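Local coordinates for protein alanine racemase 1 (PDB 4Y2W) that belongs to the alanine racemase family, joining a TIM-barrel N-terminal domain to a C-terminal domain built largely of beta strands, at residues 125-130 with 161-166; 21-26 with 56-61. The protein carries 1 engineered substitution. One frame throughout, in Å; residues are numbered along the deposited sequence.

Overall arrangement
Both contacts lie in the N-terminal TIM-barrel domain, contact 1 within its eight-stranded parallel sheet and contact 2 among the helices beside it. Contact 1 pairs two neighbouring strands, 126-131 and 160-166, the fifth and sixth of the barrel order. Contact 2 lies by the first and second, where helix 15-28 meets the end of helix 48-58 and the turn leading into strand 62-65. The centres of the two contacts are about 23 Å apart and their nearest atoms about 8 Å, so they do not touch. In contact 1 the side chain of Y166 lies about 10 Å from a bound alanine, and H168, which lines an alanine pocket with K40, Y44, R138 and Q360, follows just beyond strand 160-166.

Contact 1: residues 125-130 with 161-166; sequences RAKVHI and ILEGIY
E163 OE1 takes two hydrogen bonds, one from H129 NE2 across the contact (3.0 Å) and one with the Y62 hydroxyl. The imidazole N-H reaches the anti lone pair of OE1, and the oxygen lies close to the ring plane although the carboxylate is turned 71° against it. An extended glutamate chain, CG anti to the backbone N (chi1 -173°), carries the carboxylate alongside K127, whose amine instead forms a salt bridge with D101. One face of the H129 ring rests on G164, with CA 3.5 Å from the ring centroid in a CH-pi contact. At H129 CB the chain meets Y166 CE1 at 3.8 Å; the Y166 hydroxyl bonds T105, and both rings meet H205. The two parallel strands are joined through helix 144-155 in a beta-alpha-beta unit of the TIM barrel. Backbone bonds run from I161 N to A126 O (3.2 Å), from V128 N to I161 O, from I130 N to G164 O (2.9 Å) and from Y166 N to I130 O. Between the second and third of these the bonding weakens: L162 centres an inverse gamma turn, and across the contact V128 O receives two weak bonds, from E163 N and G164 N. On the face carrying V128, I130, L162 and I165, the L162 CD1 methyl fits against I130 CG1 (3.5 Å) and V128 CG2 (4.0 Å). Helix 144-155 covers I130 and L162, while V128 packs on helix 109-121. At the start of the strands, I161 CG1 lies over one face of the R125 guanidinium, 3.6 Å from NE.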
loop_
_atom_site.group_PDB
_atom_site.type_symbol
_atom_site.label_atom_id
_atom_site.label_comp_id
_atom_site.label_asym_id
_atom_site.label_seq_id
_atom_site.Cartn_x
_atom_site.Cartn_y
_atom_site.Cartn_z
ATOM N N ARG A 125 -9.766 34.996 -1.428
ATOM C CA ARG A 125 -11.010 34.453 -1.963
ATOM C C ARG A 125 -10.849 32.962 -2.277
ATOM O O ARG A 125 -9.969 32.576 -3.047
ATOM C CB ARG A 125 -11.437 35.229 -3.212
ATOM C CG ARG A 125 -11.328 36.746 -3.074
ATOM C CD ARG A 125 -12.525 37.472 -3.672
ATOM N NE ARG A 125 -12.672 37.259 -5.111
ATOM C CZ ARG A 125 -13.745 37.609 -5.822
ATOM N NH1 ARG A 125 -14.787 38.198 -5.238
ATOM N NH2 ARG A 125 -13.780 37.370 -7.129
ATOM N N ALA A 126 -11.702 32.134 -1.677
ATOM C CA ALA A 126 -11.599 30.676 -1.805
ATOM C C ALA A 126 -12.348 30.160 -3.029
ATOM O O ALA A 126 -13.582 30.175 -3.065
ATOM C CB ALA A 126 -12.121 29.994 -0.546
ATOM N N LYS A 127 -11.595 29.703 -4.026
ATOM C CA LYS A 127 -12.177 29.102 -5.224
ATOM C C LYS A 127 -12.923 27.823 -4.852
ATOM O O LYS A 127 -12.439 27.048 -4.034
ATOM C CB LYS A 127 -11.080 28.802 -6.250
ATOM C CG LYS A 127 -10.479 30.049 -6.881
ATOM C CD LYS A 127 -9.304 29.736 -7.800
ATOM C CE LYS A 127 -7.983 29.712 -7.045
ATOM N NZ LYS A 127 -6.801 29.590 -7.947
ATOM N N VAL A 128 -14.109 27.619 -5.423
ATOM C CA VAL A 128 -14.895 26.408 -5.161
ATOM C C VAL A 128 -15.578 25.879 -6.414
ATOM O O VAL A 128 -15.976 26.646 -7.290
ATOM C CB VAL A 128 -15.981 26.618 -4.079
ATOM C CG1 VAL A 128 -15.348 26.863 -2.718
ATOM C CG2 VAL A 128 -16.919 27.756 -4.451
ATOM N N HIS A 129 -15.701 24.555 -6.477
ATOM C CA HIS A 129 -16.418 23.860 -7.540
ATOM C C HIS A 129 -17.594 23.123 -6.917
ATOM O O HIS A 129 -17.426 22.428 -5.917
ATOM C CB HIS A 129 -15.494 22.861 -8.235
ATOM C CG HIS A 129 -14.536 23.488 -9.199
ATOM N ND1 HIS A 129 -13.991 22.793 -10.256
ATOM C CD2 HIS A 129 -14.039 24.745 -9.281
ATOM C CE1 HIS A 129 -13.191 23.590 -10.941
ATOM N NE2 HIS A 129 -13.204 24.781 -10.372
ATOM N N ILE A 130 -18.755 23.228 -7.518
ATOM C CA ILE A 130 -19.934 22.610 -6.964
ATOM C C ILE A 130 -20.160 21.212 -7.520
ATOM O O ILE A 130 -20.153 21.023 -8.706
ATOM C CB ILE A 130 -21.150 23.521 -7.193
ATOM C CG1 ILE A 130 -20.914 24.885 -6.576
ATOM C CG2 ILE A 130 -22.390 22.938 -6.589
ATOM C CD1 ILE A 130 -20.505 24.861 -5.128
ATOM N N ILE A 161 -15.239 32.363 -4.679
ATOM C CA ILE A 161 -15.298 32.493 -6.130
ATOM C C ILE A 161 -15.932 31.211 -6.657
ATOM O O ILE A 161 -15.391 30.119 -6.472
ATOM C CB ILE A 161 -13.908 32.668 -6.778
ATOM C CG1 ILE A 161 -13.131 33.810 -6.115
ATOM C CG2 ILE A 161 -14.054 32.934 -8.273
ATOM C CD1 ILE A 161 -11.692 33.920 -6.581
ATOM N N LEU A 162 -17.082 31.354 -7.306
ATOM C CA LEU A 162 -17.842 30.219 -7.805
ATOM C C LEU A 162 -17.358 29.860 -9.216
ATOM O O LEU A 162 -18.024 30.143 -10.218
ATOM C CB LEU A 162 -19.334 30.562 -7.768
ATOM C CG LEU A 162 -20.370 29.443 -7.854
ATOM C CD1 LEU A 162 -19.957 28.206 -7.072
ATOM C CD2 LEU A 162 -21.705 29.964 -7.345
ATOM N N GLU A 163 -16.187 29.225 -9.267
ATOM C CA GLU A 163 -15.466 28.972 -10.516
ATOM C C GLU A 163 -15.980 27.773 -11.307
ATOM O O GLU A 163 -16.056 27.830 -12.535
ATOM C CB GLU A 163 -13.981 28.760 -10.223
ATOM C CG GLU A 163 -13.103 28.648 -11.459
ATOM C CD GLU A 163 -11.671 28.298 -11.119
ATOM O OE1 GLU A 163 -11.433 27.182 -10.616
ATOM O OE2 GLU A 163 -10.781 29.136 -11.358
ATOM N N GLY A 164 -16.305 26.682 -10.620
ATOM C CA GLY A 164 -16.671 25.443 -11.303
ATOM C C GLY A 164 -17.914 24.751 -10.787
ATOM O O GLY A 164 -18.426 25.059 -9.708
ATOM N N ILE A 165 -18.407 23.816 -11.590
ATOM C CA ILE A 165 -19.523 22.958 -11.212
ATOM C C ILE A 165 -19.359 21.645 -11.968
ATOM O O ILE A 165 -19.092 21.653 -13.171
ATOM C CB ILE A 165 -20.893 23.614 -11.510
ATOM C CG1 ILE A 165 -22.037 22.671 -11.125
ATOM C CG2 ILE A 165 -21.008 24.014 -12.975
ATOM C CD1 ILE A 165 -23.379 23.356 -10.976
ATOM N N TYR A 166 -19.490 20.520 -11.269
ATOM C CA TYR A 166 -19.228 19.231 -11.898
ATOM C C TYR A 166 -20.026 18.071 -11.338
ATOM O O TYR A 166 -20.658 18.176 -10.286
ATOM C CB TYR A 166 -17.731 18.911 -11.844
ATOM C CG TYR A 166 -17.178 18.564 -10.478
ATOM C CD1 TYR A 166 -16.979 19.544 -9.514
ATOM C CD2 TYR A 166 -16.830 17.252 -10.159
ATOM C CE1 TYR A 166 -16.461 19.227 -8.267
ATOM C CE2 TYR A 166 -16.314 16.925 -8.918
ATOM C CZ TYR A 166 -16.129 17.915 -7.975
ATOM O OH TYR A 166 -15.616 17.588 -6.741
#

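Contact 2: residues 21-26 with 56-61; sequences NFREIK and EKEGVD
F22 and E58 make the apolar part of this contact together with V60. The aliphatic portion of E58 slides past the phenyl ring, CG coming within 3.5 Å of F22 CD2, while V60 CG2 reaches F22 CE1 at 3.8 Å. F22 holds CG anti to its main-chain nitrogen (chi1 167°), which sends the ring out from its helix toward the turn at 58-60. The polar part is a salt bridge between R23 NH1 and E58 OE1 (2.9 Å). Its hydrogen bond is bent, 137° at the hydrogen; OE1 lies tilted out of the guanidinium plane, and NH1 meets it from above the carboxylate plane. The side chains cross at about a right angle. A bend at chi2 (66°) lets E58 bring its CG against the ring atoms CD2 and CE2 and still offer its carboxylate to R23. At the backbone, G59, with positive phi, ends helix 48-58 in a Schellman motif, and V60 follows it onto the F22 ring atoms CE1 and CZ. Helix 15-28 thus packs at the end of helix 48-58, just ahead of barrel strand 62-65, while F22, I25 and K26 also touch I35 on strand 34-38 and D61 OD2 bonds the I35 backbone N.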
loop_
_atom_site.group_PDB
_atom_site.type_symbol
_atom_site.label_atom_id
_atom_site.label_comp_id
_atom_site.label_asym_id
_atom_site.label_seq_id
_atom_site.Cartn_x
_atom_site.Cartn_y
_atom_site.Cartn_z
ATOM N N ASN A 21 1.073 10.629 -23.207
ATOM C CA ASN A 21 -0.329 10.247 -23.015
ATOM C C ASN A 21 -1.209 11.460 -22.739
ATOM O O ASN A 21 -2.367 11.499 -23.148
ATOM C CB ASN A 21 -0.475 9.244 -21.865
ATOM C CG ASN A 21 0.161 7.901 -22.167
ATOM O OD1 ASN A 21 0.478 7.591 -23.314
ATOM N ND2 ASN A 21 0.349 7.093 -21.130
ATOM N N PHE A 22 -0.649 12.442 -22.036
ATOM C CA PHE A 22 -1.313 13.726 -21.821
ATOM C C PHE A 22 -1.572 14.427 -23.157
ATOM O O PHE A 22 -2.686 14.889 -23.410
ATOM C CB PHE A 22 -0.470 14.609 -20.890
ATOM C CG PHE A 22 -0.903 16.046 -20.845
ATOM C CD1 PHE A 22 -2.028 16.425 -20.127
ATOM C CD2 PHE A 22 -0.173 17.024 -21.510
ATOM C CE1 PHE A 22 -2.423 17.752 -20.077
ATOM C CE2 PHE A 22 -0.564 18.350 -21.465
ATOM C CZ PHE A 22 -1.690 18.716 -20.747
ATOM N N ARG A 23 -0.549 14.487 -24.009
ATOM C CA ARG A 23 -0.687 15.078 -25.347
ATOM C C ARG A 23 -1.691 14.334 -26.247
ATOM O O ARG A 23 -2.285 14.939 -27.137
ATOM C CB ARG A 23 0.677 15.189 -26.042
ATOM C CG ARG A 23 1.566 16.286 -25.470
ATOM C CD ARG A 23 2.742 16.613 -26.385
ATOM N NE ARG A 23 3.603 15.455 -26.634
ATOM C CZ ARG A 23 4.503 14.973 -25.778
ATOM N NH1 ARG A 23 4.683 15.531 -24.584
ATOM N NH2 ARG A 23 5.229 13.915 -26.116
ATOM N N GLU A 24 -1.876 13.035 -26.014
ATOM C CA GLU A 24 -2.892 12.256 -26.729
ATOM C C GLU A 24 -4.308 12.714 -26.376
ATOM O O GLU A 24 -5.187 12.733 -27.236
ATOM C CB GLU A 24 -2.749 10.759 -26.433
ATOM C CG GLU A 24 -1.493 10.125 -27.004
ATOM C CD GLU A 24 -1.521 10.021 -28.516
ATOM O OE1 GLU A 24 -2.523 9.511 -29.056
ATOM O OE2 GLU A 24 -0.540 10.446 -29.163
ATOM N N ILE A 25 -4.520 13.088 -25.117
ATOM C CA ILE A 25 -5.832 13.555 -24.669
ATOM C C ILE A 25 -6.198 14.891 -25.324
ATOM O O ILE A 25 -7.362 15.121 -25.655
ATOM C CB ILE A 25 -5.904 13.689 -23.129
ATOM C CG1 ILE A 25 -5.590 12.353 -22.445
ATOM C CG2 ILE A 25 -7.280 14.182 -22.689
ATOM C CD1 ILE A 25 -6.448 11.194 -22.910
ATOM N N LYS A 26 -5.207 15.761 -25.510
ATOM C CA LYS A 26 -5.420 17.046 -26.182
ATOM C C LYS A 26 -5.889 16.892 -27.636
ATOM O O LYS A 26 -6.648 17.722 -28.136
ATOM C CB LYS A 26 -4.151 17.905 -26.127
ATOM C CG LYS A 26 -3.855 18.462 -24.743
ATOM C CD LYS A 26 -2.700 19.457 -24.748
ATOM C CE LYS A 26 -3.132 20.842 -25.209
ATOM N NZ LYS A 26 -4.122 21.474 -24.290
ATOM N N GLU A 56 3.071 20.034 -15.121
ATOM C CA GLU A 56 3.073 21.495 -15.029
ATOM C C GLU A 56 3.945 22.127 -16.123
ATOM O O GLU A 56 3.572 23.156 -16.684
ATOM C CB GLU A 56 3.541 21.953 -13.645
ATOM C CG GLU A 56 3.502 23.461 -13.440
ATOM C CD GLU A 56 3.860 23.873 -12.023
ATOM O OE1 GLU A 56 4.879 23.377 -11.497
ATOM O OE2 GLU A 56 3.132 24.701 -11.437
ATOM N N LYS A 57 5.097 21.518 -16.416
ATOM C CA LYS A 57 5.943 21.958 -17.534
ATOM C C LYS A 57 5.197 21.810 -18.862
ATOM O O LYS A 57 5.319 22.654 -19.752
ATOM C CB LYS A 57 7.242 21.143 -17.615
ATOM C CG LYS A 57 8.231 21.331 -16.470
ATOM C CD LYS A 57 9.409 20.370 -16.629
ATOM C CE LYS A 57 10.253 20.229 -15.368
ATOM N NZ LYS A 57 11.337 21.245 -15.258
ATOM N N GLU A 58 4.422 20.733 -18.981
ATOM C CA GLU A 58 3.699 20.419 -20.214
ATOM C C GLU A 58 2.500 21.343 -20.461
ATOM O O GLU A 58 1.935 21.342 -21.553
ATOM C CB GLU A 58 3.241 18.954 -20.195
ATOM C CG GLU A 58 3.127 18.315 -21.570
ATOM C CD GLU A 58 4.467 18.165 -22.274
ATOM O OE1 GLU A 58 4.489 18.232 -23.524
ATOM O OE2 GLU A 58 5.497 17.978 -21.588
ATOM N N GLY A 59 2.105 22.110 -19.446
ATOM C CA GLY A 59 1.093 23.155 -19.598
ATOM C C GLY A 59 -0.318 22.721 -19.245
ATOM O O GLY A 59 -1.281 23.187 -19.850
ATOM N N VAL A 60 -0.447 21.840 -18.257
ATOM C CA VAL A 60 -1.756 21.364 -17.809
ATOM C C VAL A 60 -2.545 22.497 -17.143
ATOM O O VAL A 60 -1.960 23.381 -16.517
ATOM C CB VAL A 60 -1.609 20.160 -16.850
ATOM C CG1 VAL A 60 -1.064 20.591 -15.490
ATOM C CG2 VAL A 60 -2.932 19.424 -16.701
ATOM N N ASP A 61 -3.868 22.466 -17.285
ATOM C CA ASP A 61 -4.732 23.561 -16.818
ATOM C C ASP A 61 -5.129 23.448 -15.346
ATOM O O ASP A 61 -5.303 24.462 -14.670
ATOM C CB ASP A 61 -5.994 23.649 -17.685
ATOM C CG ASP A 61 -5.681 23.928 -19.141
ATOM O OD1 ASP A 61 -4.953 24.902 -19.412
ATOM O OD2 ASP A 61 -6.159 23.174 -20.013
#